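Local coordinates for protein nucleoporin NUP82 (Chaetomium thermophilum, PDB 5CWW) that probably serves as a structural component of the nuclear pore complex, to which this N-terminal beta-propeller domain belongs, and may contribute docking sites for transport factors, at residues G61-W66 against I108-V113; I139-D144 against K159-G164; I392-E397 against N426-L431; I439-D444 against L471-F476. All coordinates share one frame; numbering follows the deposited sequence.

Interaction 1 (G61-W66 against I108-V113)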
loop_
_atom_site.group_PDB
_atom_site.type_symbol
_atom_site.label_atom_id
_atom_site.label_comp_id
_atom_site.label_asym_id
_atom_site.label_seq_id
_atom_site.Cartn_x
_atom_site.Cartn_y
_atom_site.Cartn_z
ATOM N N GLY B 61 2.598 -0.671 -24.262
ATOM C CA GLY B 61 1.742 0.438 -24.637
ATOM C C GLY B 61 0.310 0.174 -24.214
ATOM O O GLY B 61 0.035 -0.014 -23.029
ATOM N N LYS B 62 -0.600 0.150 -25.183
ATOM C CA LYS B 62 -2.021 -0.041 -24.902
ATOM C C LYS B 62 -2.489 -1.465 -25.202
ATOM O O LYS B 62 -3.691 -1.715 -25.285
ATOM C CB LYS B 62 -2.859 0.953 -25.711
ATOM C CG LYS B 62 -2.590 2.411 -25.385
ATOM C CD LYS B 62 -3.487 3.329 -26.201
ATOM C CE LYS B 62 -3.295 4.789 -25.821
ATOM N NZ LYS B 62 -1.900 5.253 -26.055
ATOM N N GLN B 63 -1.546 -2.391 -25.361
ATOM C CA GLN B 63 -1.884 -3.785 -25.643
ATOM C C GLN B 63 -1.100 -4.744 -24.751
ATOM O O GLN B 63 -0.023 -4.409 -24.256
ATOM C CB GLN B 63 -1.622 -4.119 -27.114
ATOM C CG GLN B 63 -0.160 -4.032 -27.525
ATOM C CD GLN B 63 0.050 -4.317 -29.000
ATOM O OE1 GLN B 63 -0.893 -4.292 -29.792
ATOM N NE2 GLN B 63 1.291 -4.601 -29.376
ATOM N N ILE B 64 -1.658 -5.935 -24.553
ATOM C CA ILE B 64 -1.010 -6.983 -23.777
ATOM C C ILE B 64 -0.664 -8.161 -24.683
ATOM O O ILE B 64 -1.540 -8.740 -25.325
ATOM C CB ILE B 64 -1.905 -7.477 -22.621
ATOM C CG1 ILE B 64 -2.342 -6.304 -21.740
ATOM C CG2 ILE B 64 -1.167 -8.527 -21.786
ATOM C CD1 ILE B 64 -3.394 -6.666 -20.706
ATOM N N ARG B 65 0.617 -8.507 -24.734
ATOM C CA ARG B 65 1.076 -9.614 -25.567
ATOM C C ARG B 65 1.114 -10.905 -24.758
ATOM O O ARG B 65 1.828 -11.014 -23.762
ATOM C CB ARG B 65 2.444 -9.299 -26.170
ATOM C CG ARG B 65 2.414 -8.050 -27.033
ATOM C CD ARG B 65 3.755 -7.731 -27.653
ATOM N NE ARG B 65 3.659 -6.568 -28.531
ATOM C CZ ARG B 65 4.663 -5.742 -28.804
ATOM N NH1 ARG B 65 5.863 -5.945 -28.281
ATOM N NH2 ARG B 65 4.470 -4.713 -29.616
ATOM N N TRP B 66 0.314 -11.869 -25.202
ATOM C CA TRP B 66 0.100 -13.121 -24.489
ATOM C C TRP B 66 0.870 -14.264 -25.142
ATOM O O TRP B 66 0.834 -14.422 -26.361
ATOM C CB TRP B 66 -1.397 -13.430 -24.461
ATOM C CG TRP B 66 -1.776 -14.678 -23.739
ATOM C CD1 TRP B 66 -1.140 -15.239 -22.671
ATOM C CD2 TRP B 66 -2.892 -15.523 -24.035
ATOM N NE1 TRP B 66 -1.794 -16.383 -22.281
ATOM C CE2 TRP B 66 -2.871 -16.581 -23.104
ATOM C CE3 TRP B 66 -3.906 -15.490 -24.998
ATOM C CZ2 TRP B 66 -3.826 -17.595 -23.108
ATOM C CZ3 TRP B 66 -4.851 -16.497 -25.001
ATOM C CH2 TRP B 66 -4.805 -17.536 -24.062
ATOM N N ILE B 108 -2.152 -11.646 -29.445
ATOM C CA ILE B 108 -2.206 -10.238 -29.070
ATOM C C ILE B 108 -3.514 -9.968 -28.333
ATOM O O ILE B 108 -4.566 -10.485 -28.716
ATOM C CB ILE B 108 -2.084 -9.305 -30.309
ATOM C CG1 ILE B 108 -1.279 -8.053 -29.960
ATOM C CG2 ILE B 108 -3.451 -8.936 -30.891
ATOM C CD1 ILE B 108 0.207 -8.302 -29.890
ATOM N N ILE B 109 -3.438 -9.170 -27.271
ATOM C CA ILE B 109 -4.622 -8.747 -26.530
ATOM C C ILE B 109 -4.756 -7.232 -26.598
ATOM O O ILE B 109 -4.106 -6.509 -25.839
ATOM C CB ILE B 109 -4.576 -9.169 -25.043
ATOM C CG1 ILE B 109 -4.100 -10.617 -24.886
ATOM C CG2 ILE B 109 -5.941 -8.962 -24.392
ATOM C CD1 ILE B 109 -5.023 -11.636 -25.487
ATOM N N LYS B 110 -5.595 -6.750 -27.506
ATOM C CA LYS B 110 -5.897 -5.328 -27.555
ATOM C C LYS B 110 -6.766 -4.968 -26.359
ATOM O O LYS B 110 -7.640 -5.739 -25.962
ATOM C CB LYS B 110 -6.596 -4.958 -28.865
ATOM C CG LYS B 110 -5.644 -4.581 -29.996
ATOM C CD LYS B 110 -4.929 -3.263 -29.713
ATOM C CE LYS B 110 -4.033 -2.849 -30.869
ATOM N NZ LYS B 110 -3.279 -1.598 -30.567
ATOM N N THR B 111 -6.512 -3.796 -25.787
ATOM C CA THR B 111 -7.209 -3.352 -24.586
ATOM C C THR B 111 -7.902 -2.017 -24.840
ATOM O O THR B 111 -7.577 -1.321 -25.802
ATOM C CB THR B 111 -6.242 -3.197 -23.396
ATOM O OG1 THR B 111 -5.477 -2.000 -23.555
ATOM C CG2 THR B 111 -5.299 -4.389 -23.300
ATOM N N PRO B 112 -8.868 -1.659 -23.979
ATOM C CA PRO B 112 -9.576 -0.384 -24.119
ATOM C C PRO B 112 -8.925 0.773 -23.357
ATOM O O PRO B 112 -9.544 1.830 -23.239
ATOM C CB PRO B 112 -10.953 -0.704 -23.537
ATOM C CG PRO B 112 -10.657 -1.691 -22.461
ATOM C CD PRO B 112 -9.492 -2.517 -22.955
ATOM N N VAL B 113 -7.707 0.587 -22.853
ATOM C CA VAL B 113 -7.049 1.642 -22.088
ATOM C C VAL B 113 -6.777 2.863 -22.968
ATOM O O VAL B 113 -6.670 2.744 -24.189
ATOM C CB VAL B 113 -5.721 1.158 -21.462
ATOM C CG1 VAL B 113 -5.985 0.009 -20.486
ATOM C CG2 VAL B 113 -4.708 0.768 -22.544
#
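Thr111 meets Lys62 just beyond the end of the paired strands, where its OG1 donates to Lys62 O at a short 2.5 Å, approaching from above the carbonyl plane instead of on a lone pair. A chi1 of 76° places the hydroxyl between the backbone N and the carbonyl carbon of Thr111, which turns CG2 across Ile64, 3.9 Å from CG1 of that residue. Loss of the hydroxyl to a valine here would probably leave Lys62 O without this donor and the two strand ends freer to part. Val113 adds CG2 against Lys62 CB at 3.7 Å.

Further along, Ile64 and Ile109 form a hydrogen-bonded antiparallel pair whose Ile64 N to Ile109 O bond is nearly straight (174°). Ile109 CG1 rests 3.9 Å from Trp66 CB, and its CD1 meets the indole obliquely. That ring is fixed from outside, NE1 bonding Glu55 and the ring stacking on Phe57. On the other sheet face, Ile108 and Arg65 lie side by side, with Ile108 CD1 3.6 Å from Arg65 CG and near the guanidinium plane at its edge. The arrangement is that of the last two strands of a four-stranded antiparallel propeller blade.

Interaction 2 (I139-D144 against K159-G164)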
loop_
_atom_site.group_PDB
_atom_site.type_symbol
_atom_site.label_atom_id
_atom_site.label_comp_id
_atom_site.label_asym_id
_atom_site.label_seq_id
_atom_site.Cartn_x
_atom_site.Cartn_y
_atom_site.Cartn_z
ATOM N N ILE B 139 -10.314 -4.761 -15.515
ATOM C CA ILE B 139 -10.212 -6.169 -15.155
ATOM C C ILE B 139 -10.412 -7.019 -16.398
ATOM O O ILE B 139 -11.479 -6.994 -17.013
ATOM C CB ILE B 139 -11.248 -6.571 -14.091
ATOM C CG1 ILE B 139 -11.165 -5.642 -12.876
ATOM C CG2 ILE B 139 -11.058 -8.032 -13.681
ATOM C CD1 ILE B 139 -9.814 -5.621 -12.198
ATOM N N CYS B 140 -9.378 -7.769 -16.766
ATOM C CA CYS B 140 -9.448 -8.650 -17.920
ATOM C C CYS B 140 -9.832 -10.058 -17.497
ATOM O O CYS B 140 -9.154 -10.679 -16.678
ATOM C CB CYS B 140 -8.112 -8.679 -18.662
ATOM S SG CYS B 140 -8.119 -9.740 -20.135
ATOM N N ILE B 141 -10.934 -10.550 -18.051
ATOM C CA ILE B 141 -11.322 -11.940 -17.881
ATOM C C ILE B 141 -10.436 -12.769 -18.796
ATOM O O ILE B 141 -10.647 -12.809 -20.007
ATOM C CB ILE B 141 -12.807 -12.174 -18.216
ATOM C CG1 ILE B 141 -13.687 -11.140 -17.504
ATOM C CG2 ILE B 141 -13.225 -13.590 -17.839
ATOM C CD1 ILE B 141 -13.475 -11.062 -16.006
ATOM N N LEU B 142 -9.435 -13.417 -18.213
ATOM C CA LEU B 142 -8.430 -14.123 -18.998
ATOM C C LEU B 142 -9.064 -15.245 -19.817
ATOM O O LEU B 142 -9.904 -15.988 -19.312
ATOM C CB LEU B 142 -7.335 -14.673 -18.083
ATOM C CG LEU B 142 -6.530 -13.599 -17.344
ATOM C CD1 LEU B 142 -5.522 -14.231 -16.395
ATOM C CD2 LEU B 142 -5.818 -12.675 -18.330
ATOM N N PRO B 143 -8.660 -15.370 -21.092
ATOM C CA PRO B 143 -9.305 -16.345 -21.974
ATOM C C PRO B 143 -8.774 -17.761 -21.795
ATOM O O PRO B 143 -7.763 -17.966 -21.124
ATOM C CB PRO B 143 -8.961 -15.820 -23.366
ATOM C CG PRO B 143 -7.612 -15.213 -23.184
ATOM C CD PRO B 143 -7.600 -14.624 -21.793
ATOM N N ASP B 144 -9.463 -18.723 -22.399
ATOM C CA ASP B 144 -9.022 -20.108 -22.385
ATOM C C ASP B 144 -7.664 -20.208 -23.071
ATOM O O ASP B 144 -7.406 -19.515 -24.054
ATOM C CB ASP B 144 -10.054 -21.004 -23.076
ATOM C CG ASP B 144 -9.923 -22.463 -22.680
ATOM O OD1 ASP B 144 -8.786 -22.924 -22.450
ATOM O OD2 ASP B 144 -10.964 -23.149 -22.594
ATOM N N LYS B 159 -12.854 -10.395 -22.614
ATOM C CA LYS B 159 -13.674 -9.378 -21.970
ATOM C C LYS B 159 -12.851 -8.515 -21.017
ATOM O O LYS B 159 -12.077 -9.026 -20.208
ATOM C CB LYS B 159 -14.833 -10.036 -21.211
ATOM C CG LYS B 159 -15.753 -9.066 -20.474
ATOM C CD LYS B 159 -16.430 -8.096 -21.433
ATOM C CE LYS B 159 -17.393 -7.169 -20.710
ATOM N NZ LYS B 159 -18.004 -6.178 -21.638
ATOM N N PHE B 160 -13.027 -7.202 -21.134
ATOM C CA PHE B 160 -12.420 -6.233 -20.226
ATOM C C PHE B 160 -13.512 -5.485 -19.474
ATOM O O PHE B 160 -14.448 -4.967 -20.086
ATOM C CB PHE B 160 -11.541 -5.238 -20.987
ATOM C CG PHE B 160 -10.189 -5.774 -21.358
ATOM C CD1 PHE B 160 -10.027 -6.580 -22.472
ATOM C CD2 PHE B 160 -9.074 -5.453 -20.602
ATOM C CE1 PHE B 160 -8.781 -7.067 -22.817
ATOM C CE2 PHE B 160 -7.825 -5.935 -20.942
ATOM C CZ PHE B 160 -7.679 -6.746 -22.050
ATOM N N TRP B 161 -13.391 -5.434 -18.152
ATOM C CA TRP B 161 -14.330 -4.699 -17.312
ATOM C C TRP B 161 -13.676 -3.442 -16.762
ATOM O O TRP B 161 -12.575 -3.497 -16.216
ATOM C CB TRP B 161 -14.821 -5.564 -16.151
ATOM C CG TRP B 161 -15.707 -6.698 -16.544
ATOM C CD1 TRP B 161 -15.322 -7.907 -17.047
ATOM C CD2 TRP B 161 -17.135 -6.738 -16.453
ATOM N NE1 TRP B 161 -16.425 -8.695 -17.278
ATOM C CE2 TRP B 161 -17.550 -7.999 -16.921
ATOM C CE3 TRP B 161 -18.102 -5.826 -16.021
ATOM C CZ2 TRP B 161 -18.890 -8.371 -16.972
ATOM C CZ3 TRP B 161 -19.431 -6.197 -16.072
ATOM C CH2 TRP B 161 -19.814 -7.458 -16.544
ATOM N N THR B 162 -14.358 -2.311 -16.904
ATOM C CA THR B 162 -13.897 -1.069 -16.299
ATOM C C THR B 162 -14.166 -1.109 -14.800
ATOM O O THR B 162 -15.273 -1.431 -14.374
ATOM C CB THR B 162 -14.592 0.161 -16.914
ATOM O OG1 THR B 162 -14.295 0.231 -18.312
ATOM C CG2 THR B 162 -14.122 1.444 -16.242
ATOM N N LEU B 163 -13.150 -0.779 -14.010
ATOM C CA LEU B 163 -13.271 -0.763 -12.557
ATOM C C LEU B 163 -13.393 0.674 -12.061
ATOM O O LEU B 163 -12.483 1.483 -12.245
ATOM C CB LEU B 163 -12.068 -1.447 -11.905
ATOM C CG LEU B 163 -12.213 -1.763 -10.414
ATOM C CD1 LEU B 163 -13.162 -2.932 -10.199
ATOM C CD2 LEU B 163 -10.856 -2.047 -9.782
ATOM N N GLY B 164 -14.529 0.986 -11.445
ATOM C CA GLY B 164 -14.795 2.324 -10.951
ATOM C C GLY B 164 -14.683 3.383 -12.032
ATOM O O GLY B 164 -13.759 4.194 -12.007
#
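Cys140 lies under the ring of Phe160, presenting both its CB and its sulfur to one face. SG stands 3.9 Å from the ring centroid, 24° off the normal, a sulfur-aromatic contact, while CB makes a CH-pi approach with its nearest ring atom, Phe160 CE2, at 3.6 Å. The cysteine manages this because SG is anti to the backbone N (chi1 -179°), which carries the sulfur out beneath the CZ side of the ring. Exchanging the ring for a serine side chain would probably strip the sulfur of its aromatic cover and open a gap above Cys140.

On the opposite sheet face, Ile141 crosses Trp161 obliquely, its CG1 lying at the indole edge, 3.7 Å from Trp161 CD1. Lys159 bends at chi2 and lays its CE over one face of the same indole. Ile139 brings CB to 4.2 Å from Trp161 CB and also touches Leu163.

Behind these side chains stands the backbone pairing that sets their register. Ile139 and Trp161 exchange two nearly straight bonds, both 2.7 Å from N to O, and Ile141 N reaches Lys159 O at 2.9 Å.

The pair joins strand 137-141 to 160-162, one of the two outermost strands of its four-stranded sheet. Phe212 of helix 210-213 stacks on Trp161, Leu190 of strand 189-194 receives Ile139 and Leu163, and Thr111 and Pro112, in the loop after strand 106-110, pack against Phe160.

Interaction 3 (I392-E397 against N426-L431)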
loop_
_atom_site.group_PDB
_atom_site.type_symbol
_atom_site.label_atom_id
_atom_site.label_comp_id
_atom_site.label_asym_id
_atom_site.label_seq_id
_atom_site.Cartn_x
_atom_site.Cartn_y
_atom_site.Cartn_z
ATOM N N ILE B 392 7.007 -1.470 -0.780
ATOM C CA ILE B 392 6.931 -2.201 0.473
ATOM C C ILE B 392 6.612 -3.658 0.167
ATOM O O ILE B 392 5.814 -3.954 -0.723
ATOM C CB ILE B 392 5.872 -1.604 1.426
ATOM C CG1 ILE B 392 5.844 -2.380 2.746
ATOM C CG2 ILE B 392 4.492 -1.585 0.759
ATOM C CD1 ILE B 392 5.041 -1.710 3.841
ATOM N N TYR B 393 7.255 -4.562 0.898
ATOM C CA TYR B 393 7.066 -5.994 0.705
ATOM C C TYR B 393 7.093 -6.693 2.053
ATOM O O TYR B 393 8.084 -6.620 2.777
ATOM C CB TYR B 393 8.143 -6.563 -0.217
ATOM C CG TYR B 393 8.117 -8.068 -0.334
ATOM C CD1 TYR B 393 7.114 -8.711 -1.046
ATOM C CD2 TYR B 393 9.101 -8.846 0.260
ATOM C CE1 TYR B 393 7.089 -10.088 -1.157
ATOM C CE2 TYR B 393 9.085 -10.222 0.153
ATOM C CZ TYR B 393 8.076 -10.839 -0.557
ATOM O OH TYR B 393 8.060 -12.208 -0.663
ATOM N N VAL B 394 5.990 -7.352 2.392
ATOM C CA VAL B 394 5.825 -7.937 3.713
ATOM C C VAL B 394 5.709 -9.452 3.649
ATOM O O VAL B 394 4.858 -9.996 2.951
ATOM C CB VAL B 394 4.582 -7.374 4.420
ATOM C CG1 VAL B 394 4.461 -7.945 5.834
ATOM C CG2 VAL B 394 4.655 -5.856 4.469
ATOM N N ILE B 395 6.582 -10.124 4.389
ATOM C CA ILE B 395 6.517 -11.567 4.543
ATOM C C ILE B 395 5.798 -11.861 5.851
ATOM O O ILE B 395 6.335 -11.616 6.933
ATOM C CB ILE B 395 7.915 -12.203 4.540
ATOM C CG1 ILE B 395 8.691 -11.760 3.299
ATOM C CG2 ILE B 395 7.805 -13.722 4.581
ATOM C CD1 ILE B 395 10.168 -12.036 3.368
ATOM N N GLY B 396 4.578 -12.375 5.749
ATOM C CA GLY B 396 3.762 -12.608 6.922
ATOM C C GLY B 396 4.328 -13.696 7.813
ATOM O O GLY B 396 4.987 -14.622 7.339
ATOM N N GLU B 397 4.076 -13.570 9.112
ATOM C CA GLU B 397 4.394 -14.627 10.060
ATOM C C GLU B 397 3.761 -15.925 9.590
ATOM O O GLU B 397 2.684 -15.908 8.993
ATOM C CB GLU B 397 3.893 -14.271 11.458
ATOM C CG GLU B 397 2.403 -13.937 11.503
ATOM C CD GLU B 397 1.820 -14.012 12.898
ATOM O OE1 GLU B 397 2.109 -14.990 13.617
ATOM O OE2 GLU B 397 1.064 -13.094 13.269
ATOM N N ASN B 426 6.245 -11.281 11.370
ATOM C CA ASN B 426 6.147 -10.522 10.134
ATOM C C ASN B 426 7.481 -9.853 9.834
ATOM O O ASN B 426 8.140 -9.332 10.738
ATOM C CB ASN B 426 5.036 -9.472 10.210
ATOM C CG ASN B 426 3.685 -10.072 10.533
ATOM O OD1 ASN B 426 3.169 -10.906 9.788
ATOM N ND2 ASN B 426 3.091 -9.635 11.636
ATOM N N ILE B 427 7.885 -9.895 8.571
ATOM C CA ILE B 427 9.068 -9.181 8.117
ATOM C C ILE B 427 8.629 -8.105 7.137
ATOM O O ILE B 427 8.056 -8.401 6.087
ATOM C CB ILE B 427 10.095 -10.116 7.451
ATOM C CG1 ILE B 427 10.434 -11.282 8.388
ATOM C CG2 ILE B 427 11.358 -9.338 7.091
ATOM C CD1 ILE B 427 11.350 -12.331 7.781
ATOM N N ILE B 428 8.880 -6.854 7.503
ATOM C CA ILE B 428 8.497 -5.719 6.681
ATOM C C ILE B 428 9.728 -5.193 5.955
ATOM O O ILE B 428 10.676 -4.710 6.579
ATOM C CB ILE B 428 7.844 -4.601 7.523
ATOM C CG1 ILE B 428 6.495 -5.070 8.080
ATOM C CG2 ILE B 428 7.599 -3.350 6.682
ATOM C CD1 ILE B 428 6.571 -5.987 9.284
ATOM N N CYS B 429 9.710 -5.316 4.632
ATOM C CA CYS B 429 10.819 -4.880 3.794
ATOM C C CYS B 429 10.453 -3.570 3.101
ATOM O O CYS B 429 9.367 -3.449 2.526
ATOM C CB CYS B 429 11.171 -5.958 2.768
ATOM S SG CYS B 429 11.463 -7.594 3.498
ATOM N N LEU B 430 11.356 -2.596 3.170
ATOM C CA LEU B 430 11.095 -1.250 2.666
ATOM C C LEU B 430 12.142 -0.848 1.634
ATOM O O LEU B 430 13.340 -0.961 1.881
ATOM C CB LEU B 430 11.081 -0.240 3.815
ATOM C CG LEU B 430 10.189 -0.583 5.011
ATOM C CD1 LEU B 430 10.408 0.413 6.143
ATOM C CD2 LEU B 430 8.724 -0.616 4.605
ATOM N N LEU B 431 11.675 -0.362 0.488
ATOM C CA LEU B 431 12.545 0.021 -0.619
ATOM C C LEU B 431 12.511 1.532 -0.840
ATOM O O LEU B 431 11.454 2.108 -1.111
ATOM C CB LEU B 431 12.120 -0.720 -1.888
ATOM C CG LEU B 431 12.965 -0.619 -3.157
ATOM C CD1 LEU B 431 14.434 -0.908 -2.887
ATOM C CD2 LEU B 431 12.414 -1.603 -4.182
#
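Ile392, Val394, Ile428 and Leu430 stand side by side on one face of antiparallel strands 389-395 and 427-432, in the mixed sheet of a propeller blade where 389-395 is an outermost strand within this chain. Ile392 CG1 lies 3.9 Å from Leu430 CD2, and CD1 beyond it lies between Leu430 CD2 and Ile428 CG2, nearer the former. With CG1 anti to the backbone N (chi1 -179°), the isoleucine runs its longer branch alongside these neighbours. Val394 CG2 approaches Ile428 CG1 at 4.1 Å, and Trp273 of strand 272-276 packs on Ile392, Val394 and Ile428.

The other face carries Tyr393, Cys429, Ile395 and Ile427. Cys429 SG sits near the plane of the tyrosine ring at its edge, 4.2 Å from Tyr393 CD2, while the phenol OH bonds to Pro499 O. Ile395 and Ile427 approach at their CB atoms, 4.2 Å apart. Beyond the strand end, Asn426 and Glu397 cross with amide and carboxylate planes 80° apart. Here Asn426 OD1 accepts from Glu397 N at 2.9 Å, the donor standing 44° out of the amide plane and not on a lone pair.

Four backbone bonds join the strands, mostly apolar packing fills both faces, and the buried amide of Asn426 is satisfied at both atoms, OD1 by Glu397 N and ND2 by Asp442 OD2. The nearby charge probably polarises the ND2 hydrogens, and the two bonds together fix the amide's rotation.

Interaction 4 (I439-D444 against L471-F476)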
loop_
_atom_site.group_PDB
_atom_site.type_symbol
_atom_site.label_atom_id
_atom_site.label_comp_id
_atom_site.label_asym_id
_atom_site.label_seq_id
_atom_site.Cartn_x
_atom_site.Cartn_y
_atom_site.Cartn_z
ATOM N N ILE B 439 15.233 -4.070 6.243
ATOM C CA ILE B 439 14.552 -5.263 6.732
ATOM C C ILE B 439 14.160 -5.060 8.187
ATOM O O ILE B 439 15.021 -4.956 9.062
ATOM C CB ILE B 439 15.436 -6.522 6.604
ATOM C CG1 ILE B 439 15.986 -6.656 5.180
ATOM C CG2 ILE B 439 14.657 -7.770 7.014
ATOM C CD1 ILE B 439 14.916 -6.734 4.104
ATOM N N CYS B 440 12.858 -4.997 8.433
ATOM C CA CYS B 440 12.333 -4.760 9.771
ATOM C C CYS B 440 11.571 -5.971 10.286
ATOM O O CYS B 440 10.918 -6.677 9.517
ATOM C CB CYS B 440 11.421 -3.533 9.773
ATOM S SG CYS B 440 12.196 -2.065 9.078
ATOM N N LEU B 441 11.651 -6.194 11.594
ATOM C CA LEU B 441 10.951 -7.298 12.235
ATOM C C LEU B 441 9.836 -6.768 13.123
ATOM O O LEU B 441 10.031 -5.826 13.892
ATOM C CB LEU B 441 11.917 -8.147 13.058
ATOM C CG LEU B 441 13.086 -8.773 12.297
ATOM C CD1 LEU B 441 14.076 -9.398 13.275
ATOM C CD2 LEU B 441 12.589 -9.807 11.295
ATOM N N ASP B 442 8.664 -7.382 13.004
ATOM C CA ASP B 442 7.520 -7.020 13.826
ATOM C C ASP B 442 7.578 -7.764 15.156
ATOM O O ASP B 442 6.941 -8.802 15.334
ATOM C CB ASP B 442 6.215 -7.322 13.089
ATOM C CG ASP B 442 4.988 -6.929 13.887
ATOM O OD1 ASP B 442 5.127 -6.137 14.846
ATOM O OD2 ASP B 442 3.883 -7.403 13.546
ATOM N N ILE B 443 8.358 -7.217 16.084
ATOM C CA ILE B 443 8.573 -7.826 17.391
ATOM C C ILE B 443 7.313 -7.798 18.247
ATOM O O ILE B 443 7.025 -8.745 18.977
ATOM C CB ILE B 443 9.704 -7.103 18.158
ATOM C CG1 ILE B 443 10.989 -7.071 17.323
ATOM C CG2 ILE B 443 9.957 -7.761 19.509
ATOM C CD1 ILE B 443 11.505 -8.437 16.911
ATOM N N ASP B 444 6.562 -6.706 18.155
ATOM C CA ASP B 444 5.393 -6.516 19.003
ATOM C C ASP B 444 4.189 -7.286 18.476
ATOM O O ASP B 444 3.360 -7.758 19.253
ATOM C CB ASP B 444 5.070 -5.026 19.125
ATOM C CG ASP B 444 6.139 -4.261 19.891
ATOM O OD1 ASP B 444 6.769 -4.856 20.792
ATOM O OD2 ASP B 444 6.353 -3.068 19.592
ATOM N N LEU B 471 11.303 -3.248 14.530
ATOM C CA LEU B 471 12.730 -3.368 14.819
ATOM C C LEU B 471 13.529 -3.426 13.525
ATOM O O LEU B 471 13.424 -4.388 12.766
ATOM C CB LEU B 471 13.010 -4.614 15.666
ATOM C CG LEU B 471 14.485 -4.969 15.902
ATOM C CD1 LEU B 471 15.228 -3.831 16.584
ATOM C CD2 LEU B 471 14.604 -6.247 16.719
ATOM N N THR B 472 14.331 -2.396 13.279
ATOM C CA THR B 472 15.211 -2.390 12.121
ATOM C C THR B 472 16.317 -3.414 12.334
ATOM O O THR B 472 17.173 -3.241 13.200
ATOM C CB THR B 472 15.834 -1.003 11.874
ATOM O OG1 THR B 472 14.808 -0.003 11.878
ATOM C CG2 THR B 472 16.562 -0.970 10.538
ATOM N N PHE B 473 16.290 -4.484 11.549
ATOM C CA PHE B 473 17.278 -5.544 11.679
ATOM C C PHE B 473 18.494 -5.275 10.805
ATOM O O PHE B 473 19.631 -5.485 11.227
ATOM C CB PHE B 473 16.676 -6.900 11.312
ATOM C CG PHE B 473 17.708 -7.953 11.047
ATOM C CD1 PHE B 473 18.451 -8.489 12.085
ATOM C CD2 PHE B 473 17.950 -8.392 9.756
ATOM C CE1 PHE B 473 19.414 -9.449 11.842
ATOM C CE2 PHE B 473 18.909 -9.355 9.506
ATOM C CZ PHE B 473 19.644 -9.881 10.549
ATOM N N GLN B 474 18.248 -4.800 9.590
ATOM C CA GLN B 474 19.319 -4.592 8.629
ATOM C C GLN B 474 18.931 -3.563 7.570
ATOM O O GLN B 474 17.765 -3.448 7.191
ATOM C CB GLN B 474 19.689 -5.925 7.973
ATOM C CG GLN B 474 20.819 -5.840 6.970
ATOM C CD GLN B 474 21.199 -7.200 6.417
ATOM O OE1 GLN B 474 20.441 -8.164 6.532
ATOM N NE2 GLN B 474 22.382 -7.286 5.819
ATOM N N THR B 475 19.928 -2.818 7.103
ATOM C CA THR B 475 19.744 -1.830 6.051
ATOM C C THR B 475 20.928 -1.907 5.100
ATOM O O THR B 475 22.074 -1.878 5.541
ATOM C CB THR B 475 19.635 -0.397 6.617
ATOM O OG1 THR B 475 18.648 -0.358 7.655
ATOM C CG2 THR B 475 19.263 0.596 5.522
ATOM N N PHE B 476 20.664 -2.008 3.802
ATOM C CA PHE B 476 21.747 -2.076 2.827
ATOM C C PHE B 476 21.367 -1.475 1.478
ATOM O O PHE B 476 20.206 -1.514 1.071
ATOM C CB PHE B 476 22.195 -3.530 2.637
ATOM C CG PHE B 476 21.086 -4.464 2.229
ATOM C CD1 PHE B 476 20.741 -4.611 0.895
ATOM C CD2 PHE B 476 20.398 -5.202 3.178
ATOM C CE1 PHE B 476 19.728 -5.473 0.518
ATOM C CE2 PHE B 476 19.384 -6.065 2.806
ATOM C CZ PHE B 476 19.048 -6.199 1.474
#
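Ile439 faces both Phe473 and Gln474, and the extra residue makes this a classic beta bulge between strands 437-441 and 469-476. The register shifts by one between Ile439 and Cys440; Cys440 then pairs with Thr472 and Leu441 with Leu471.

The Ile439 side chain can be followed outward. Its CB lies 3.9 Å from Gln474 O of strand 469-476. There the chain forks: CG2 points to the ring of Phe473, 4.3 Å from CD2, and CG1 goes to Phe476, 4.2 Å from CE2, meeting both rings obliquely. This division follows from chi1 of -52°, which sets CG1 beside the backbone N and CG2 anti to it. The tip, CD1, packs on the sulfur of Cys429 in the next strand. Phe473 is in turn stacked on Trp518, and Phe476 makes a cation-pi contact with Arg549.

Leu441 runs alongside Phe473, with CD1 4.1 Å from its CB. Past the strand, Ile443 crosses Leu471 and sets CG1 3.6 Å from Leu471 CB. The chain of another protein continues the sheet, a strand of it pairing in parallel with Thr475 and Phe476, and apolar side chains of that chain pack on Leu441, Ile443 and Leu471.

At the bulge itself, Ile439 O accepts two N-H groups, Phe473 N at 2.8 Å and Gln474 N at 3.3 Å, the latter in the carbonyl plane on a lone pair.

The four contacts follow one another along the chain and sample three blades of the propeller. Interactions 1 and 2 belong to successive blades with centres about 12 Å apart, and they touch at two places, Trp66 on Pro143 and Asp144, and Phe160 on Lys110 and Thr111. Interactions 3 and 4 share one mixed sheet, centres about 9 Å apart, because strands 427-432 and 437-441 are neighbours in it; Ile428 N probably bonds Cys440 O between them. Interaction 1 and interaction 4 lie about 40 Å apart between centres, on opposite sides of the chain's centre. Only interaction 4 touches another protein chain, so strand pairing, antiparallel within these contacts and parallel at the interface, carries the sheet into the assembly.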